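Local coordinates for protein inorganic pyrophosphatase (Neisseria gonorrhoeae, PDB 5TEA) that probably catalyses the magnesium-dependent hydrolysis of inorganic pyrophosphate to two phosphate ions, working as a homohexamer in the cytoplasm, at residues 84-89 against 120-125; 97-102 against 115-120. All coordinates share one frame; numbering follows the deposited sequence.

Strand 80-83 runs out into the loop that holds residues 84-89, the first half of interaction 1. The chain then enters strand 94-107, turns, and comes back along strand 110-119, so that interaction 2 (97-102 against 115-120) closes a beta hairpin. Beyond it, residues 120-125 fold over to meet 84-89, and interaction 1 closes a longer loop within which the whole of interaction 2 is nested. The two share Ala120, and they touch where Val84 N lies 3.0 Å from Cys117 O, a probable hydrogen bond that carries the parallel pairing of strands 80-83 and 110-119 one residue on. Together they tie the hairpin in the central sheet to two loops at the subunit interface.

Interaction 1 of 2, residues 84-89 against 120-125; sequences VTEQPL and ADDRNN
Glu86 carries this contact, its carboxylate held by two asparagine amides, one on each oxygen. Asn124 ND2 donates to Glu86 OE1 at 2.8 Å; the acceptor lies in the amide plane of Asn124, yet the amide reaches OE1 from above the carboxylate plane. Asn125 ND2 reaches Glu86 OE2 at 3.2 Å on the syn lone pair, with the two flat groups 77° apart. Being met from two directions restrains the rotation of the carboxylate. The Glu86 chain gets there by a bend at chi2 (90°), which turns its end toward the asparagines. Asparagine suits both positions, since each amide can donate to Glu86 while its oxygen accepts elsewhere: Asn125 OD1 from Ala128 N, and Asn124 OD1 from Ala57 N of a second subunit and Gln142 NE2 of a third.

An aspartate helps to orient the two asparagines. Asp122 OD1 accepts from Asn124 N (2.9 Å), an Asx turn, and also from Asn125 N (3.1 Å), which extends it to an Asx motif; the short side chain curls the backbone so that both amides face the same glutamate. On the other side, Thr85 OG1 donates to Gln87 O at 2.6 Å, bracing the loop around Glu86.

Water adds to the polar network. One molecule accepts from Glu86 N and donates to Glu86 OE1; from beside the gap it bridges weakly to Asp122 OD2, which lies 3.9 Å from Glu86 OE1, and it probably eases the repulsion of the two carboxylates. A second water accepts from Asn124 ND2.

Earlier in 120-125 is a salt bridge: Arg123 grips Asp121 side-on, NE to OD1 and NH2 to OD2. Both pack on Arg53 of the second subunit, a predicted substrate-binding residue, and so probably border a neighbour's active site.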
loop_
_atom_site.group_PDB
_atom_site.type_symbol
_atom_site.label_atom_id
_atom_site.label_comp_id
_atom_site.label_asym_id
_atom_site.label_seq_id
_atom_site.Cartn_x
_atom_site.Cartn_y
_atom_site.Cartn_z
ATOM N N VAL B 84 -2.213 -12.526 -15.526
ATOM C CA VAL B 84 -3.131 -11.436 -15.214
ATOM C C VAL B 84 -3.927 -11.796 -13.965
ATOM O O VAL B 84 -4.593 -12.832 -13.921
ATOM C CB VAL B 84 -4.062 -11.143 -16.399
ATOM C CG1 VAL B 84 -5.102 -10.076 -16.037
ATOM C CG2 VAL B 84 -3.224 -10.736 -17.635
ATOM N N THR B 85 -3.850 -10.946 -12.944
ATOM C CA THR B 85 -4.634 -11.089 -11.726
ATOM C C THR B 85 -5.143 -9.714 -11.319
ATOM O O THR B 85 -4.617 -8.687 -11.749
ATOM C CB THR B 85 -3.820 -11.662 -10.541
ATOM O OG1 THR B 85 -2.723 -10.789 -10.251
ATOM C CG2 THR B 85 -3.291 -13.073 -10.822
ATOM N N GLU B 86 -6.143 -9.701 -10.439
ATOM C CA GLU B 86 -6.618 -8.427 -9.901
ATOM C C GLU B 86 -5.618 -7.829 -8.910
ATOM O O GLU B 86 -5.396 -6.611 -8.904
ATOM C CB GLU B 86 -7.994 -8.611 -9.245
ATOM C CG GLU B 86 -9.181 -8.638 -10.226
ATOM C CD GLU B 86 -9.551 -10.037 -10.760
ATOM O OE1 GLU B 86 -9.566 -11.031 -9.983
ATOM O OE2 GLU B 86 -9.851 -10.131 -11.976
ATOM N N GLN B 87 -5.009 -8.663 -8.065
ATOM C CA GLN B 87 -4.032 -8.211 -7.098
ATOM C C GLN B 87 -2.670 -8.854 -7.369
ATOM O O GLN B 87 -2.605 -10.030 -7.744
ATOM C CB GLN B 87 -4.510 -8.536 -5.668
ATOM C CG GLN B 87 -5.772 -7.748 -5.240
ATOM C CD GLN B 87 -7.096 -8.435 -5.589
ATOM O OE1 GLN B 87 -7.161 -9.656 -5.760
ATOM N NE2 GLN B 87 -8.166 -7.644 -5.677
ATOM N N PRO B 88 -1.572 -8.116 -7.203
ATOM C CA PRO B 88 -0.254 -8.663 -7.578
ATOM C C PRO B 88 0.107 -9.944 -6.832
ATOM O O PRO B 88 -0.223 -10.129 -5.655
ATOM C CB PRO B 88 0.720 -7.524 -7.229
ATOM C CG PRO B 88 -0.110 -6.290 -7.243
ATOM C CD PRO B 88 -1.489 -6.704 -6.784
ATOM N N LEU B 89 0.795 -10.834 -7.544
ATOM C CA LEU B 89 1.346 -12.055 -6.980
ATOM C C LEU B 89 2.804 -11.860 -6.569
ATOM O O LEU B 89 3.566 -11.182 -7.259
ATOM C CB LEU B 89 1.221 -13.178 -8.018
ATOM C CG LEU B 89 1.276 -14.624 -7.556
ATOM C CD1 LEU B 89 0.228 -14.869 -6.486
ATOM C CD2 LEU B 89 1.093 -15.578 -8.750
ATOM N N ALA B 120 -5.574 -20.874 -12.873
ATOM C CA ALA B 120 -6.535 -21.861 -13.372
ATOM C C ALA B 120 -7.778 -21.937 -12.494
ATOM O O ALA B 120 -8.852 -22.305 -12.978
ATOM C CB ALA B 120 -5.886 -23.241 -13.481
ATOM N N ASP B 121 -7.657 -21.573 -11.222
ATOM C CA ASP B 121 -8.756 -21.614 -10.255
ATOM C C ASP B 121 -8.834 -20.203 -9.661
ATOM O O ASP B 121 -8.118 -19.888 -8.711
ATOM C CB ASP B 121 -8.476 -22.702 -9.203
ATOM C CG ASP B 121 -9.638 -22.940 -8.248
ATOM O OD1 ASP B 121 -10.610 -22.162 -8.246
ATOM O OD2 ASP B 121 -9.561 -23.919 -7.480
ATOM N N ASP B 122 -9.679 -19.351 -10.240
ATOM C CA ASP B 122 -9.849 -17.962 -9.795
ATOM C C ASP B 122 -11.271 -17.793 -9.269
ATOM O O ASP B 122 -12.208 -17.601 -10.050
ATOM C CB ASP B 122 -9.567 -16.981 -10.938
ATOM C CG ASP B 122 -9.591 -15.517 -10.474
ATOM O OD1 ASP B 122 -10.240 -15.198 -9.458
ATOM O OD2 ASP B 122 -8.949 -14.679 -11.117
ATOM N N ARG B 123 -11.431 -17.842 -7.946
ATOM C CA ARG B 123 -12.751 -17.696 -7.351
ATOM C C ARG B 123 -13.063 -16.256 -6.987
ATOM O O ARG B 123 -14.086 -16.002 -6.340
ATOM C CB ARG B 123 -12.878 -18.619 -6.132
ATOM C CG ARG B 123 -12.623 -20.072 -6.545
ATOM C CD ARG B 123 -12.917 -21.101 -5.484
ATOM N NE ARG B 123 -12.292 -22.369 -5.865
ATOM C CZ ARG B 123 -12.345 -23.487 -5.149
ATOM N NH1 ARG B 123 -13.006 -23.519 -3.996
ATOM N NH2 ARG B 123 -11.722 -24.578 -5.585
ATOM N N ASN B 124 -12.208 -15.311 -7.386
ATOM C CA ASN B 124 -12.560 -13.906 -7.232
ATOM C C ASN B 124 -13.372 -13.394 -8.420
ATOM O O ASN B 124 -14.365 -12.685 -8.234
ATOM C CB ASN B 124 -11.302 -13.051 -7.065
ATOM C CG ASN B 124 -11.622 -11.586 -6.818
ATOM O OD1 ASN B 124 -12.376 -11.242 -5.904
ATOM N ND2 ASN B 124 -11.055 -10.712 -7.641
ATOM N N ASN B 125 -12.967 -13.716 -9.645
ATOM C CA ASN B 125 -13.786 -13.370 -10.798
ATOM C C ASN B 125 -14.562 -14.563 -11.343
ATOM O O ASN B 125 -15.274 -14.420 -12.341
ATOM C CB ASN B 125 -12.933 -12.721 -11.899
ATOM C CG ASN B 125 -11.877 -13.657 -12.492
ATOM O OD1 ASN B 125 -12.045 -14.867 -12.536
ATOM N ND2 ASN B 125 -10.774 -13.081 -12.935
HETATM O O HOH W 1 -7.114 -12.295 -9.408
HETATM O O HOH W 2 -10.311 -7.982 -7.171
#

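Interaction 2 of 2, residues 97-102 against 115-120; sequences ARVIGV and IVCVPA
Ile100 and Val116 meet at the irregular point of an antiparallel hairpin, where a classic beta bulge sets both Ile100 and Gly101 opposite Val116. Val116 O accepts from Ile100 N at 2.9 Å and, weakly, from Gly101 N at 3.4 Å, while Val116 N returns a bond to Gly101 O. The nearly fully extended backbone of Gly101 (phi 171°, psi -175°) is readily adopted by a residue without a CB, and Val116 packs against its carbonyl. On the far side of the bulge, Arg98 and Val118 form a regular hydrogen-bonded pair.

The Ile100 side chain packs along the bulge. Its CB stands 4.2 Å from Val116 O. With CG1 placed between the backbone N and the carbonyl carbon (chi1 69°), Ile100 CG1 lies 3.5 Å from Val116 O and also packs on Val116 CG1. The other branch, CG2, meets Val118 CG2. At the tip, Ile100 CD1 lies 4.2 Å from Val118 CG1 and also touches Val116 CG1. Branching at CB thus lets one residue span two valines.

The opposite face belongs to Val99, Val102, Ile115 and Cys117. Ile115 divides its branches, CG2 to Val99 CG1 at 3.8 Å and CD1 to Val102 CG2, beneath helix 167-183. The small Cys117 fits close to the chain, its CB 3.9 Å from Ala97 CB. At the strand end, a water joins Arg98 NE to Ala120 O.

The side chain of Ile115 is about 9 Å from the bound calcium ion. Mostly apolar side chains cover both faces, and backbone groups pair partly across the hairpin, partly with 25-32, 80-83 and 159-165, so the contact is buried with its backbone polar groups bonded.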
loop_
_atom_site.group_PDB
_atom_site.type_symbol
_atom_site.label_atom_id
_atom_site.label_comp_id
_atom_site.label_asym_id
_atom_site.label_seq_id
_atom_site.Cartn_x
_atom_site.Cartn_y
_atom_site.Cartn_z
ATOM N N ALA B 97 -1.938 -22.582 -14.166
ATOM C CA ALA B 97 -2.495 -21.420 -14.842
ATOM C C ALA B 97 -3.131 -21.833 -16.159
ATOM O O ALA B 97 -2.627 -22.721 -16.849
ATOM C CB ALA B 97 -1.418 -20.360 -15.098
ATOM N N ARG B 98 -4.219 -21.164 -16.518
ATOM C CA ARG B 98 -4.862 -21.422 -17.801
ATOM C C ARG B 98 -4.215 -20.548 -18.867
ATOM O O ARG B 98 -4.037 -19.344 -18.658
ATOM C CB ARG B 98 -6.368 -21.152 -17.731
ATOM C CG ARG B 98 -7.039 -21.023 -19.101
ATOM C CD ARG B 98 -8.541 -20.765 -18.990
ATOM N NE ARG B 98 -9.275 -21.969 -18.611
ATOM C CZ ARG B 98 -9.687 -22.910 -19.459
ATOM N NH1 ARG B 98 -9.453 -22.807 -20.762
ATOM N NH2 ARG B 98 -10.345 -23.962 -18.998
ATOM N N VAL B 99 -3.858 -21.162 -19.998
ATOM C CA VAL B 99 -3.338 -20.458 -21.173
ATOM C C VAL B 99 -4.512 -19.812 -21.907
ATOM O O VAL B 99 -5.429 -20.515 -22.349
ATOM C CB VAL B 99 -2.606 -21.433 -22.106
ATOM C CG1 VAL B 99 -2.164 -20.729 -23.409
ATOM C CG2 VAL B 99 -1.439 -22.102 -21.407
ATOM N N ILE B 100 -4.494 -18.488 -22.065
ATOM C CA ILE B 100 -5.573 -17.818 -22.790
ATOM C C ILE B 100 -5.124 -17.129 -24.072
ATOM O O ILE B 100 -5.992 -16.668 -24.834
ATOM C CB ILE B 100 -6.362 -16.818 -21.907
ATOM C CG1 ILE B 100 -5.506 -15.601 -21.529
ATOM C CG2 ILE B 100 -6.999 -17.519 -20.689
ATOM C CD1 ILE B 100 -6.313 -14.467 -20.901
ATOM N N GLY B 101 -3.827 -17.068 -24.367
ATOM C CA GLY B 101 -3.365 -16.431 -25.585
ATOM C C GLY B 101 -1.851 -16.304 -25.586
ATOM O O GLY B 101 -1.167 -16.813 -24.690
ATOM N N VAL B 102 -1.335 -15.632 -26.613
ATOM C CA VAL B 102 0.102 -15.369 -26.705
ATOM C C VAL B 102 0.330 -13.986 -27.283
ATOM O O VAL B 102 -0.347 -13.572 -28.231
ATOM C CB VAL B 102 0.846 -16.456 -27.516
ATOM C CG1 VAL B 102 0.222 -16.670 -28.919
ATOM C CG2 VAL B 102 2.349 -16.170 -27.576
ATOM N N ILE B 115 3.491 -15.963 -23.177
ATOM C CA ILE B 115 2.205 -16.652 -23.046
ATOM C C ILE B 115 1.345 -15.860 -22.077
ATOM O O ILE B 115 1.828 -15.441 -21.020
ATOM C CB ILE B 115 2.416 -18.089 -22.542
ATOM C CG1 ILE B 115 3.502 -18.795 -23.367
ATOM C CG2 ILE B 115 1.107 -18.893 -22.592
ATOM C CD1 ILE B 115 3.143 -18.866 -24.866
ATOM N N VAL B 116 0.080 -15.620 -22.439
ATOM C CA VAL B 116 -0.849 -14.888 -21.578
ATOM C C VAL B 116 -1.659 -15.906 -20.787
ATOM O O VAL B 116 -2.240 -16.836 -21.364
ATOM C CB VAL B 116 -1.767 -13.960 -22.390
ATOM C CG1 VAL B 116 -2.597 -13.093 -21.434
ATOM C CG2 VAL B 116 -0.960 -13.100 -23.358
ATOM N N CYS B 117 -1.670 -15.754 -19.464
ATOM C CA CYS B 117 -2.278 -16.740 -18.583
ATOM C C CYS B 117 -3.097 -16.044 -17.512
ATOM O O CYS B 117 -2.876 -14.868 -17.197
ATOM C CB CYS B 117 -1.223 -17.613 -17.874
ATOM S SG CYS B 117 -0.285 -18.720 -18.934
ATOM N N VAL B 118 -4.006 -16.814 -16.919
ATOM C CA VAL B 118 -4.668 -16.457 -15.663
ATOM C C VAL B 118 -4.562 -17.661 -14.735
ATOM O O VAL B 118 -4.354 -18.795 -15.195
ATOM C CB VAL B 118 -6.149 -16.065 -15.887
ATOM C CG1 VAL B 118 -6.236 -14.771 -16.721
ATOM C CG2 VAL B 118 -6.911 -17.221 -16.589
ATOM N N PRO B 119 -4.707 -17.461 -13.429
ATOM C CA PRO B 119 -4.752 -18.621 -12.528
ATOM C C PRO B 119 -5.859 -19.571 -12.961
ATOM O O PRO B 119 -6.939 -19.140 -13.382
ATOM C CB PRO B 119 -5.053 -18.003 -11.156
ATOM C CG PRO B 119 -4.603 -16.563 -11.284
ATOM C CD PRO B 119 -4.942 -16.198 -12.704
ATOM N N ALA B 120 -5.574 -20.874 -12.873
ATOM C CA ALA B 120 -6.535 -21.861 -13.372
ATOM C C ALA B 120 -7.778 -21.937 -12.494
ATOM O O ALA B 120 -8.852 -22.305 -12.978
ATOM C CB ALA B 120 -5.886 -23.241 -13.481
HETATM O O HOH W 3 -9.351 -22.901 -15.649
#